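Local coordinates for invasion protein InvA (PDB 2X4A), which takes part in the invasion of intestinal epithelial cells as an inner-membrane member of the export-pore family and may help translocate the InvE protein, at residues F35-G40 with S190-K195; R224-K229 with F318-D323; D274-K279 with G308-L313. One frame throughout, in Å; residues are numbered along the deposited sequence.

Contact 1 of 3, residues F35-G40 with S190-K195; sequences FFIDYG and SVRNMK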
loop_
_atom_site.group_PDB
_atom_site.type_symbol
_atom_site.label_atom_id
_atom_site.label_comp_id
_atom_site.label_asym_id
_atom_site.label_seq_id
_atom_site.Cartn_x
_atom_site.Cartn_y
_atom_site.Cartn_z
ATOM N N PHE A 35 2.026 -7.406 10.434
ATOM C CA PHE A 35 2.825 -7.009 9.271
ATOM C C PHE A 35 3.470 -8.214 8.651
ATOM O O PHE A 35 3.553 -8.310 7.424
ATOM C CB PHE A 35 3.880 -5.960 9.624
ATOM C CG PHE A 35 4.443 -5.229 8.422
ATOM C CD1 PHE A 35 3.804 -4.125 7.910
ATOM C CD2 PHE A 35 5.580 -5.656 7.803
ATOM C CE1 PHE A 35 4.295 -3.457 6.848
ATOM C CE2 PHE A 35 6.063 -5.002 6.732
ATOM C CZ PHE A 35 5.414 -3.876 6.252
ATOM N N PHE A 36 3.913 -9.145 9.486
ATOM C CA PHE A 36 4.444 -10.390 8.980
ATOM C C PHE A 36 3.377 -11.217 8.323
ATOM O O PHE A 36 3.622 -11.880 7.305
ATOM C CB PHE A 36 5.101 -11.252 10.047
ATOM C CG PHE A 36 5.929 -12.379 9.456
ATOM C CD1 PHE A 36 7.219 -12.139 9.026
ATOM C CD2 PHE A 36 5.358 -13.616 9.238
ATOM C CE1 PHE A 36 7.989 -13.123 8.395
ATOM C CE2 PHE A 36 6.061 -14.615 8.610
ATOM C CZ PHE A 36 7.434 -14.371 8.191
ATOM N N ILE A 37 2.196 -11.240 8.896
ATOM C CA ILE A 37 1.203 -12.061 8.314
ATOM C C ILE A 37 0.800 -11.452 6.964
ATOM O O ILE A 37 0.590 -12.165 5.987
ATOM C CB ILE A 37 -0.011 -12.183 9.225
ATOM C CG1 ILE A 37 0.345 -13.024 10.478
ATOM C CG2 ILE A 37 -1.250 -12.684 8.379
ATOM C CD1 ILE A 37 -0.566 -12.851 11.665
ATOM N N ASP A 38 0.678 -10.145 6.894
ATOM C CA ASP A 38 0.253 -9.553 5.642
ATOM C C ASP A 38 1.401 -9.563 4.603
ATOM O O ASP A 38 1.137 -9.890 3.433
ATOM C CB ASP A 38 -0.279 -8.133 5.843
ATOM C CG ASP A 38 -1.544 -8.083 6.655
ATOM O OD1 ASP A 38 -2.338 -9.050 6.606
ATOM O OD2 ASP A 38 -1.774 -7.042 7.340
ATOM N N TYR A 39 2.643 -9.209 4.992
ATOM C CA TYR A 39 3.697 -8.960 3.950
ATOM C C TYR A 39 4.840 -9.925 3.927
ATOM O O TYR A 39 5.638 -9.905 2.987
ATOM C CB TYR A 39 4.253 -7.541 4.026
ATOM C CG TYR A 39 3.199 -6.448 3.794
ATOM C CD1 TYR A 39 2.847 -6.057 2.508
ATOM C CD2 TYR A 39 2.580 -5.810 4.872
ATOM C CE1 TYR A 39 1.880 -5.090 2.300
ATOM C CE2 TYR A 39 1.635 -4.855 4.694
ATOM C CZ TYR A 39 1.258 -4.480 3.400
ATOM O OH TYR A 39 0.281 -3.489 3.190
ATOM N N GLY A 40 4.936 -10.787 4.939
ATOM C CA GLY A 40 5.951 -11.843 4.963
ATOM C C GLY A 40 7.340 -11.329 5.281
ATOM O O GLY A 40 8.310 -11.938 4.950
ATOM N N SER A 190 2.578 -8.267 -1.184
ATOM C CA SER A 190 3.135 -9.131 -0.140
ATOM C C SER A 190 4.193 -10.037 -0.752
ATOM O O SER A 190 4.078 -10.407 -1.914
ATOM C CB SER A 190 1.987 -9.945 0.472
ATOM O OG SER A 190 2.452 -10.880 1.395
ATOM N N VAL A 191 5.239 -10.360 0.004
ATOM C CA VAL A 191 6.232 -11.297 -0.463
ATOM C C VAL A 191 6.188 -12.480 0.514
ATOM O O VAL A 191 7.190 -13.120 0.734
ATOM C CB VAL A 191 7.627 -10.635 -0.581
ATOM C CG1 VAL A 191 7.517 -9.412 -1.430
ATOM C CG2 VAL A 191 8.189 -10.202 0.773
ATOM N N ARG A 192 5.010 -12.777 1.070
ATOM C CA ARG A 192 4.847 -13.910 2.020
ATOM C C ARG A 192 4.846 -15.265 1.339
ATOM O O ARG A 192 4.926 -16.311 2.023
ATOM C CB ARG A 192 3.580 -13.807 2.879
ATOM C CG ARG A 192 2.333 -13.725 2.017
ATOM C CD ARG A 192 1.232 -14.657 2.385
ATOM N NE ARG A 192 0.484 -14.180 3.503
ATOM C CZ ARG A 192 -0.704 -14.651 3.919
ATOM N NH1 ARG A 192 -1.345 -15.661 3.340
ATOM N NH2 ARG A 192 -1.269 -14.099 4.977
ATOM N N ASN A 193 4.738 -15.280 0.020
ATOM C CA ASN A 193 4.725 -16.542 -0.726
ATOM C C ASN A 193 5.960 -16.537 -1.613
ATOM O O ASN A 193 5.929 -16.197 -2.806
ATOM C CB ASN A 193 3.454 -16.628 -1.532
ATOM C CG ASN A 193 3.188 -18.000 -2.048
ATOM O OD1 ASN A 193 4.106 -18.803 -2.273
ATOM N ND2 ASN A 193 1.907 -18.306 -2.223
ATOM N N MET A 194 7.075 -16.842 -0.982
ATOM C CA MET A 194 8.371 -16.753 -1.587
ATOM C C MET A 194 8.485 -17.880 -2.585
ATOM O O MET A 194 9.194 -17.742 -3.562
ATOM C CB MET A 194 9.453 -16.856 -0.497
ATOM C CG MET A 194 10.874 -16.457 -0.962
ATOM S SD MET A 194 11.046 -14.732 -1.573
ATOM C CE MET A 194 9.818 -14.048 -0.500
ATOM N N LYS A 195 7.780 -18.981 -2.335
ATOM C CA LYS A 195 7.721 -20.091 -3.276
ATOM C C LYS A 195 7.176 -19.635 -4.653
ATOM O O LYS A 195 7.786 -19.931 -5.726
ATOM C CB LYS A 195 6.859 -21.236 -2.740
ATOM C CG LYS A 195 6.924 -22.533 -3.553
ATOM C CD LYS A 195 5.734 -23.487 -3.201
ATOM C CE LYS A 195 5.515 -24.554 -4.295
ATOM N NZ LYS A 195 4.433 -25.593 -4.013
#
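Ser190, Val191 and Arg192 meet the C-terminal end of helix 27-39, where the carbonyls of the last turn have run out of helical N-H partners; the receiving loop carries an ST turn and leads into helix 194-204. Both elements belong to the soluble C-terminal part of this membrane protein. Arg192 starts the contact at its CB, which lies against the CA of Gly40, the residue where the chain leaves the helix with positive phi. Its CG sits between the backbone N and carbonyl carbon (chi1 58°), and with bends at chi2 and chi3 the chain turns back along the helix end. Arg192 CG passes Asp38 O at 4.3 Å, and beyond it the guanidinium presents its edge to Ile37. Arg192 NE and NH2 both donate to Ile37 O, at 3.2 and 2.9 Å, so that one carbonyl oxygen is gripped side-on and lies nearly in the guanidinium plane. NH2 comes from above the carbonyl plane, NE almost straight down the C=O direction, and NH2 also brushes Ile37 CG2. One residue further on, Ser190 OG donates to Asp38 O at 2.6 Å and accepts from Arg192 N, which closes the ST turn. Asp38 itself turns its carboxylate to Tyr130 and Gln34. The Tyr39 side chain touches Leu185 and Arg188, its hydroxyl close to a bound phosphate that probably came from the crystallisation liquor. The third carbonyl of the series is taken by the backbone: Val191 N donates to Tyr39 O at 3.0 Å.

Contact 2 of 3, residues R224-K229 with F318-D323; sequences RYICHK and FGEIAD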
loop_
_atom_site.group_PDB
_atom_site.type_symbol
_atom_site.label_atom_id
_atom_site.label_comp_id
_atom_site.label_asym_id
_atom_site.label_seq_id
_atom_site.Cartn_x
_atom_site.Cartn_y
_atom_site.Cartn_z
ATOM N N ARG A 224 -3.597 -13.116 -9.431
ATOM C CA ARG A 224 -4.532 -13.629 -8.415
ATOM C C ARG A 224 -4.196 -13.272 -6.944
ATOM O O ARG A 224 -5.093 -12.872 -6.178
ATOM C CB ARG A 224 -4.658 -15.124 -8.561
ATOM C CG ARG A 224 -5.307 -15.728 -7.386
ATOM C CD ARG A 224 -5.254 -17.244 -7.442
ATOM N NE ARG A 224 -6.441 -17.847 -6.834
ATOM C CZ ARG A 224 -7.687 -17.751 -7.323
ATOM N NH1 ARG A 224 -7.947 -17.047 -8.444
ATOM N NH2 ARG A 224 -8.688 -18.364 -6.676
ATOM N N TYR A 225 -2.921 -13.392 -6.553
ATOM C CA TYR A 225 -2.499 -13.021 -5.168
ATOM C C TYR A 225 -2.581 -11.558 -4.842
ATOM O O TYR A 225 -2.993 -11.188 -3.746
ATOM C CB TYR A 225 -1.117 -13.570 -4.853
ATOM C CG TYR A 225 -1.256 -15.033 -4.645
ATOM C CD1 TYR A 225 -1.613 -15.540 -3.394
ATOM C CD2 TYR A 225 -1.169 -15.923 -5.725
ATOM C CE1 TYR A 225 -1.802 -16.893 -3.206
ATOM C CE2 TYR A 225 -1.372 -17.275 -5.551
ATOM C CZ TYR A 225 -1.676 -17.753 -4.289
ATOM O OH TYR A 225 -1.838 -19.116 -4.095
ATOM N N ILE A 226 -2.180 -10.724 -5.798
ATOM C CA ILE A 226 -2.250 -9.256 -5.647
ATOM C C ILE A 226 -3.705 -8.855 -5.549
ATOM O O ILE A 226 -4.108 -8.077 -4.709
ATOM C CB ILE A 226 -1.617 -8.547 -6.844
ATOM C CG1 ILE A 226 -0.100 -8.750 -6.856
ATOM C CG2 ILE A 226 -1.968 -7.056 -6.869
ATOM C CD1 ILE A 226 0.526 -8.530 -8.246
ATOM N N CYS A 227 -4.511 -9.414 -6.411
ATOM C CA CYS A 227 -5.913 -9.128 -6.348
ATOM C C CYS A 227 -6.547 -9.501 -5.001
ATOM O O CYS A 227 -7.266 -8.696 -4.416
ATOM C CB CYS A 227 -6.646 -9.847 -7.472
ATOM S SG CYS A 227 -7.988 -8.835 -7.997
ATOM N N HIS A 228 -6.272 -10.702 -4.500
ATOM C CA HIS A 228 -6.880 -11.136 -3.238
ATOM C C HIS A 228 -6.466 -10.207 -2.075
ATOM O O HIS A 228 -7.282 -9.908 -1.187
ATOM C CB HIS A 228 -6.549 -12.605 -2.929
ATOM C CG HIS A 228 -7.663 -13.355 -2.262
ATOM N ND1 HIS A 228 -7.695 -13.604 -0.904
ATOM C CD2 HIS A 228 -8.782 -13.927 -2.772
ATOM C CE1 HIS A 228 -8.783 -14.295 -0.605
ATOM N NE2 HIS A 228 -9.463 -14.498 -1.721
ATOM N N LYS A 229 -5.224 -9.704 -2.131
ATOM C CA LYS A 229 -4.671 -8.896 -1.038
ATOM C C LYS A 229 -5.249 -7.509 -0.958
ATOM O O LYS A 229 -5.496 -6.997 0.135
ATOM C CB LYS A 229 -3.162 -8.761 -1.137
ATOM C CG LYS A 229 -2.572 -8.043 0.097
ATOM C CD LYS A 229 -1.784 -6.766 -0.251
ATOM C CE LYS A 229 -1.384 -6.013 1.029
ATOM N NZ LYS A 229 -1.106 -7.004 2.122
ATOM N N PHE A 318 -5.072 -4.045 -15.471
ATOM C CA PHE A 318 -6.287 -4.826 -15.740
ATOM C C PHE A 318 -5.986 -6.327 -15.771
ATOM O O PHE A 318 -6.905 -7.139 -15.614
ATOM C CB PHE A 318 -6.907 -4.459 -17.086
ATOM C CG PHE A 318 -7.379 -3.061 -17.196
ATOM C CD1 PHE A 318 -8.512 -2.637 -16.516
ATOM C CD2 PHE A 318 -6.728 -2.162 -18.040
ATOM C CE1 PHE A 318 -8.954 -1.295 -16.619
ATOM C CE2 PHE A 318 -7.192 -0.812 -18.180
ATOM C CZ PHE A 318 -8.280 -0.385 -17.471
ATOM N N GLY A 319 -4.728 -6.682 -16.088
ATOM C CA GLY A 319 -4.243 -8.086 -16.032
ATOM C C GLY A 319 -4.259 -8.612 -14.602
ATOM O O GLY A 319 -4.631 -9.730 -14.335
ATOM N N GLU A 320 -3.917 -7.762 -13.662
ATOM C CA GLU A 320 -3.883 -8.147 -12.285
ATOM C C GLU A 320 -5.248 -8.346 -11.661
ATOM O O GLU A 320 -5.345 -8.999 -10.633
ATOM C CB GLU A 320 -3.078 -7.118 -11.522
ATOM C CG GLU A 320 -1.601 -7.166 -11.921
ATOM C CD GLU A 320 -0.805 -5.986 -11.442
ATOM O OE1 GLU A 320 -1.349 -5.160 -10.673
ATOM O OE2 GLU A 320 0.359 -5.873 -11.879
ATOM N N ILE A 321 -6.299 -7.789 -12.268
ATOM C CA ILE A 321 -7.683 -8.064 -11.839
ATOM C C ILE A 321 -8.512 -8.960 -12.795
ATOM O O ILE A 321 -9.681 -9.212 -12.517
ATOM C CB ILE A 321 -8.498 -6.736 -11.544
ATOM C CG1 ILE A 321 -8.769 -5.941 -12.842
ATOM C CG2 ILE A 321 -7.754 -5.843 -10.528
ATOM C CD1 ILE A 321 -10.038 -5.169 -12.866
ATOM N N ALA A 322 -7.940 -9.459 -13.884
ATOM C CA ALA A 322 -8.739 -10.261 -14.821
ATOM C C ALA A 322 -9.550 -11.332 -14.085
ATOM O O ALA A 322 -10.727 -11.563 -14.387
ATOM C CB ALA A 322 -7.850 -10.912 -15.888
ATOM N N ASP A 323 -8.912 -11.961 -13.102
ATOM C CA ASP A 323 -9.446 -13.139 -12.445
ATOM C C ASP A 323 -10.105 -12.753 -11.089
ATOM O O ASP A 323 -10.307 -13.603 -10.227
ATOM C CB ASP A 323 -8.317 -14.237 -12.397
ATOM C CG ASP A 323 -8.352 -15.169 -11.126
ATOM O OD1 ASP A 323 -7.465 -15.023 -10.228
ATOM O OD2 ASP A 323 -9.230 -16.074 -11.035
#
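The connection between strands 314-317 and 327-332 of the parallel sheet lies against helix 223-231, and Cys227 and Arg224 of the helix carry the contact with Glu320, Ile321 and Asp323. Cys227 points toward the loop. Cys227 CB comes within 3.5 Å of Glu320 O, while Cys227 SG meets the CG2 branch of Ile321 at 3.9 Å. In Ile321, CG1 sits between the backbone N and the carbonyl carbon (chi1 69°), which leaves CG2 anti to the carbonyl carbon and facing the sulfur; the end of the side chain leads away from the helix, and Ile321 also touches Leu293 of strand 291-294. One turn earlier on the helix, Arg224 runs obliquely past Asp323. A bend at chi3 brings Arg224 NH1 back to OD1 of Asp323, 2.7 Å away, in a salt bridge whose hydrogen bond is weak because the N-H points well off the acceptor. The carboxylate faces the edge of the guanidinium, their planes 28° apart, and Asp323 OD1 also lies against Arg224 CB. The Glu320 carboxylate is engaged elsewhere, in a salt bridge from OE2 to Arg219. Cys227 and Glu320 are buried, whereas the ion pair joins two exposed residues. With its strands ordered 314-317, 291-294, 236-240, 327-332, the sheet has the 3-2-1-4 arrangement familiar from open alpha/beta folds.

Contact 3 of 3, residues D274-K279 with G308-L313; sequences DLITLK and GRFPDL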
loop_
_atom_site.group_PDB
_atom_site.type_symbol
_atom_site.label_atom_id
_atom_site.label_comp_id
_atom_site.label_asym_id
_atom_site.label_seq_id
_atom_site.Cartn_x
_atom_site.Cartn_y
_atom_site.Cartn_z
ATOM N N ASP A 274 -4.132 17.422 -12.745
ATOM C CA ASP A 274 -5.282 18.206 -12.284
ATOM C C ASP A 274 -6.544 17.356 -12.468
ATOM O O ASP A 274 -7.502 17.518 -11.706
ATOM C CB ASP A 274 -5.426 19.555 -13.003
ATOM C CG ASP A 274 -4.201 20.419 -12.912
ATOM O OD1 ASP A 274 -3.400 20.251 -11.946
ATOM O OD2 ASP A 274 -4.045 21.278 -13.832
ATOM N N LEU A 275 -6.552 16.454 -13.453
ATOM C CA LEU A 275 -7.775 15.643 -13.747
ATOM C C LEU A 275 -7.949 14.537 -12.658
ATOM O O LEU A 275 -9.027 14.326 -12.087
ATOM C CB LEU A 275 -7.730 15.058 -15.167
ATOM C CG LEU A 275 -8.816 14.055 -15.628
ATOM C CD1 LEU A 275 -10.214 14.615 -15.788
ATOM C CD2 LEU A 275 -8.419 13.265 -16.942
ATOM N N ILE A 276 -6.846 13.848 -12.400
ATOM C CA ILE A 276 -6.760 12.862 -11.326
ATOM C C ILE A 276 -7.108 13.541 -10.001
ATOM O O ILE A 276 -7.923 13.029 -9.249
ATOM C CB ILE A 276 -5.331 12.303 -11.261
ATOM C CG1 ILE A 276 -5.041 11.509 -12.529
ATOM C CG2 ILE A 276 -5.093 11.496 -9.943
ATOM C CD1 ILE A 276 -3.561 11.092 -12.619
ATOM N N THR A 277 -6.509 14.694 -9.744
ATOM C CA THR A 277 -6.730 15.352 -8.494
ATOM C C THR A 277 -8.196 15.574 -8.290
ATOM O O THR A 277 -8.720 15.250 -7.233
ATOM C CB THR A 277 -6.024 16.698 -8.402
ATOM O OG1 THR A 277 -4.619 16.475 -8.454
ATOM C CG2 THR A 277 -6.338 17.377 -7.126
ATOM N N LEU A 278 -8.875 16.108 -9.290
ATOM C CA LEU A 278 -10.194 16.601 -9.028
ATOM C C LEU A 278 -11.218 15.468 -9.065
ATOM O O LEU A 278 -12.287 15.542 -8.416
ATOM C CB LEU A 278 -10.517 17.752 -9.967
ATOM C CG LEU A 278 -10.636 17.460 -11.439
ATOM C CD1 LEU A 278 -11.957 16.760 -11.768
ATOM C CD2 LEU A 278 -10.521 18.802 -12.172
ATOM N N LYS A 279 -10.889 14.422 -9.826
ATOM C CA LYS A 279 -11.717 13.201 -9.867
ATOM C C LYS A 279 -11.681 12.481 -8.508
ATOM O O LYS A 279 -12.662 11.912 -8.089
ATOM C CB LYS A 279 -11.258 12.275 -10.978
ATOM C CG LYS A 279 -11.728 12.683 -12.369
ATOM C CD LYS A 279 -13.203 12.406 -12.549
ATOM C CE LYS A 279 -13.669 12.574 -13.980
ATOM N NZ LYS A 279 -13.408 11.416 -14.847
ATOM N N GLY A 308 4.576 11.018 -6.020
ATOM C CA GLY A 308 5.005 12.237 -5.312
ATOM C C GLY A 308 3.821 12.922 -4.660
ATOM O O GLY A 308 3.924 13.424 -3.566
ATOM N N ARG A 309 2.665 12.905 -5.301
ATOM C CA ARG A 309 1.528 13.639 -4.805
ATOM C C ARG A 309 0.475 12.812 -4.046
ATOM O O ARG A 309 -0.250 13.348 -3.211
ATOM C CB ARG A 309 0.855 14.380 -5.979
ATOM C CG ARG A 309 -0.093 15.487 -5.498
ATOM C CD ARG A 309 0.051 16.793 -6.250
ATOM N NE ARG A 309 -1.116 17.079 -7.100
ATOM C CZ ARG A 309 -1.071 17.852 -8.182
ATOM N NH1 ARG A 309 0.090 18.396 -8.555
ATOM N NH2 ARG A 309 -2.171 18.058 -8.907
ATOM N N PHE A 310 0.339 11.543 -4.406
ATOM C CA PHE A 310 -0.643 10.640 -3.806
ATOM C C PHE A 310 0.070 9.357 -3.455
ATOM O O PHE A 310 -0.158 8.329 -4.085
ATOM C CB PHE A 310 -1.802 10.335 -4.765
ATOM C CG PHE A 310 -2.534 11.545 -5.211
ATOM C CD1 PHE A 310 -3.076 12.417 -4.285
ATOM C CD2 PHE A 310 -2.647 11.842 -6.560
ATOM C CE1 PHE A 310 -3.737 13.573 -4.702
ATOM C CE2 PHE A 310 -3.308 12.977 -6.997
ATOM C CZ PHE A 310 -3.856 13.852 -6.077
ATOM N N PRO A 311 0.913 9.404 -2.424
ATOM C CA PRO A 311 1.798 8.281 -2.176
ATOM C C PRO A 311 1.062 7.009 -1.709
ATOM O O PRO A 311 1.642 5.952 -1.772
ATOM C CB PRO A 311 2.721 8.813 -1.039
ATOM C CG PRO A 311 2.446 10.285 -0.951
ATOM C CD PRO A 311 1.040 10.413 -1.366
ATOM N N ASP A 312 -0.162 7.162 -1.209
ATOM C CA ASP A 312 -1.016 6.060 -0.737
ATOM C C ASP A 312 -1.727 5.313 -1.891
ATOM O O ASP A 312 -2.292 4.271 -1.700
ATOM C CB ASP A 312 -2.208 6.607 0.088
ATOM C CG ASP A 312 -1.855 7.152 1.415
ATOM O OD1 ASP A 312 -0.763 6.901 1.985
ATOM O OD2 ASP A 312 -2.740 7.850 1.934
ATOM N N LEU A 313 -1.811 5.900 -3.059
ATOM C CA LEU A 313 -2.693 5.342 -4.085
ATOM C C LEU A 313 -1.947 4.366 -5.010
ATOM O O LEU A 313 -1.125 4.755 -5.813
ATOM C CB LEU A 313 -3.290 6.515 -4.871
ATOM C CG LEU A 313 -4.231 6.298 -6.023
ATOM C CD1 LEU A 313 -5.500 5.531 -5.589
ATOM C CD2 LEU A 313 -4.521 7.700 -6.605
#
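Thr277 and Arg309 meet at the edge of the guanidinium: Arg309 NH2 donates to Thr277 OG1 at 3.0 Å, an almost straight bond (166°) that lies close to the guanidinium plane. Asp274, one turn back on helix 266-281, adds a long ion pair, with Asp274 OD1 3.9 Å from Arg309 NH2 and also in the plane of the guanidinium. Next to this polar pair the Phe310 ring turns its edge to the threonine hydroxyl, with Phe310 CZ 3.6 Å from Thr277 OG1, and Phe310 CE2 packs on Ile276 CG2 at 3.7 Å. Arg309 CG lies over the centre of the same ring, so that the arginine chain and the ring brace each other within the loop. Further out, Phe310 opens a type I turn that ends at Leu313, just ahead of strand 314-317, and its ring meets that of His287 at a steep angle and packs on Met273 and Leu280 of the helix. Thr277 OG1 also bonds Met273 O, one turn earlier. With its own proton given to that carbonyl, the hydroxyl keeps its oxygen for Arg309, and the nearby carboxylate would probably favour the positive charge there.

From the N terminus, helix 27-39 is met some 150 residues later by 190-195, so contact 1 closes a long loop that takes in the antiparallel sheet, three of the four strands of the mixed sheet and several helices. Contact 2 opens only after that, in series, when helix 223-231 begins the last part of the chain, and it closes at 318-323. Contact 3 is nested inside this second loop, joining helix 266-281 to the turn before strand 314-317. Contacts 1 and 2 touch through Lys229, whose amino group forms a cation-pi pair with the Tyr39 ring, so helix 223-231 links the two. Contact 3 lies apart, across the chain's centre from contact 1, the nearest atoms of contacts 1 and 3 being about 10 Å apart.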